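Local coordinates for protein orotidine 5'-phosphate decarboxylase (Sulfolobus solfataricus, PDB 4DBD) that probably catalyses the decarboxylation of orotidine 5'-monophosphate to uridine 5'-monophosphate, the last step of de novo UMP synthesis, as a homodimer, at residues 44-48 / 75-79. Sequence-based numbering, arbitrary orientation.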
loop_
_atom_site.group_PDB
_atom_site.type_symbol
_atom_site.label_atom_id
_atom_site.label_comp_id
_atom_site.label_asym_id
_atom_site.label_seq_id
_atom_site.Cartn_x
_atom_site.Cartn_y
_atom_site.Cartn_z
ATOM N N THR A 44 12.923 -13.129 4.617
ATOM C CA THR A 44 11.528 -13.457 4.383
ATOM C C THR A 44 11.406 -14.549 3.314
ATOM O O THR A 44 10.641 -15.496 3.476
ATOM C CB THR A 44 10.680 -12.213 3.999
ATOM O OG1 THR A 44 10.658 -11.296 5.103
ATOM C CG2 THR A 44 9.258 -12.636 3.686
ATOM N N ARG A 45 12.172 -14.426 2.233
ATOM C CA ARG A 45 12.140 -15.416 1.158
ATOM C C ARG A 45 12.594 -16.799 1.640
ATOM O O ARG A 45 11.973 -17.819 1.323
ATOM C CB ARG A 45 13.000 -14.946 -0.026
ATOM C CG ARG A 45 12.442 -13.730 -0.765
ATOM C CD ARG A 45 13.227 -13.415 -2.034
ATOM N NE ARG A 45 12.472 -12.566 -2.962
ATOM C CZ ARG A 45 11.789 -13.020 -4.015
ATOM N NH1 ARG A 45 11.763 -14.322 -4.299
ATOM N NH2 ARG A 45 11.134 -12.174 -4.793
ATOM N N GLU A 46 13.679 -16.825 2.407
ATOM C CA GLU A 46 14.183 -18.067 2.985
ATOM C C GLU A 46 13.115 -18.761 3.828
ATOM O O GLU A 46 12.924 -19.971 3.745
ATOM C CB GLU A 46 15.411 -17.776 3.847
ATOM C CG GLU A 46 15.984 -19.011 4.513
ATOM C CD GLU A 46 17.294 -18.742 5.222
ATOM O OE1 GLU A 46 17.755 -17.583 5.209
ATOM O OE2 GLU A 46 17.865 -19.694 5.794
ATOM N N LEU A 47 12.418 -17.981 4.645
ATOM C CA LEU A 47 11.399 -18.523 5.532
ATOM C C LEU A 47 10.314 -19.299 4.781
ATOM O O LEU A 47 9.772 -20.280 5.294
ATOM C CB LEU A 47 10.759 -17.384 6.342
ATOM C CG LEU A 47 9.834 -17.802 7.488
ATOM C CD1 LEU A 47 10.547 -18.737 8.450
ATOM C CD2 LEU A 47 9.294 -16.583 8.228
ATOM N N LEU A 48 9.997 -18.854 3.565
ATOM C CA LEU A 48 8.851 -19.387 2.828
ATOM C C LEU A 48 9.165 -20.524 1.858
ATOM O O LEU A 48 8.262 -21.065 1.222
ATOM C CB LEU A 48 8.161 -18.251 2.065
ATOM C CG LEU A 48 7.447 -17.243 2.959
ATOM C CD1 LEU A 48 7.086 -16.001 2.168
ATOM C CD2 LEU A 48 6.208 -17.867 3.588
ATOM N N ARG A 75 9.838 -8.050 -7.585
ATOM C CA ARG A 75 10.807 -8.357 -6.531
ATOM C C ARG A 75 10.249 -9.340 -5.497
ATOM O O ARG A 75 10.869 -9.572 -4.458
ATOM C CB ARG A 75 11.255 -7.071 -5.815
ATOM C CG ARG A 75 12.274 -6.219 -6.575
ATOM C CD ARG A 75 11.692 -5.567 -7.810
ATOM N NE ARG A 75 11.989 -4.132 -7.854
ATOM C CZ ARG A 75 11.923 -3.374 -8.948
ATOM N NH1 ARG A 75 11.577 -3.902 -10.109
ATOM N NH2 ARG A 75 12.213 -2.082 -8.881
ATOM N N LEU A 76 9.086 -9.919 -5.787
ATOM C CA LEU A 76 8.407 -10.815 -4.853
ATOM C C LEU A 76 7.934 -12.098 -5.542
ATOM O O LEU A 76 6.877 -12.640 -5.210
ATOM C CB LEU A 76 7.213 -10.091 -4.206
ATOM C CG LEU A 76 7.505 -8.737 -3.561
ATOM C CD1 LEU A 76 6.235 -7.882 -3.468
ATOM C CD2 LEU A 76 8.151 -8.884 -2.193
ATOM N N SER A 77 8.733 -12.592 -6.485
ATOM C CA SER A 77 8.339 -13.722 -7.327
ATOM C C SER A 77 8.126 -15.048 -6.585
ATOM O O SER A 77 7.614 -16.006 -7.157
ATOM C CB SER A 77 9.361 -13.915 -8.446
ATOM O OG SER A 77 10.678 -13.857 -7.932
ATOM N N PHE A 78 8.511 -15.114 -5.319
ATOM C CA PHE A 78 8.293 -16.343 -4.556
ATOM C C PHE A 78 6.795 -16.553 -4.317
ATOM O O PHE A 78 6.341 -17.670 -4.082
ATOM C CB PHE A 78 9.055 -16.314 -3.235
ATOM C CG PHE A 78 8.654 -15.191 -2.329
ATOM C CD1 PHE A 78 7.584 -15.329 -1.455
ATOM C CD2 PHE A 78 9.340 -13.990 -2.358
ATOM C CE1 PHE A 78 7.221 -14.291 -0.621
ATOM C CE2 PHE A 78 8.980 -12.952 -1.526
ATOM C CZ PHE A 78 7.917 -13.103 -0.654
ATOM N N ALA A 79 6.032 -15.469 -4.407
ATOM C CA ALA A 79 4.592 -15.497 -4.145
ATOM C C ALA A 79 3.788 -16.100 -5.289
ATOM O O ALA A 79 4.117 -15.910 -6.464
ATOM C CB ALA A 79 4.092 -14.091 -3.858
#
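R45 and F78 mark the closest backbone approach between segment 44-48 of helix 41-48 and the loop 75-79, their CA atoms 7.0 Å apart. The loop bends through a type I beta turn from L76 to A79, closed by the bond from A79 N to L76 O at 3.1 Å. At that separation a long side chain can reach from one backbone to the other, and a single arginine does much of the work. The R45 chain runs extended from CG to NE and carries its guanidinium to the start of the turn, where NH2 donates to R75 O at 2.6 Å. The N-H points almost straight at the oxygen (167°), and the oxygen lies in the guanidinium plane; seen from the acceptor, however, the donor stands above the carbonyl plane, away from the lone pairs.

The setting is a TIM barrel, an eight-stranded parallel barrel ringed by helices, and the contact joins helix 41-48 to the loop between helix 66-73 and strand 81-85, on the outside of the barrel. The CB of F78 leads toward the helix. The ring's CD2 edge sits over one face of the R45 guanidinium with the two planes 86° apart, an edge-on meeting rather than a stack, although the modelled closeness of the two groups is doubtful. On the far side of the F78 ring from CD2, L48 CD1 comes obliquely to F78 CE1, 3.3 Å away, adding an apolar touch. Inward, F78 and L76 pack on V58 of strand 55-62, while L48 and T44 rest on V31 of strand 28-32. R75 sends its own side chain away from the helix, its NE forming a salt bridge with OD1 of D38 of the second subunit.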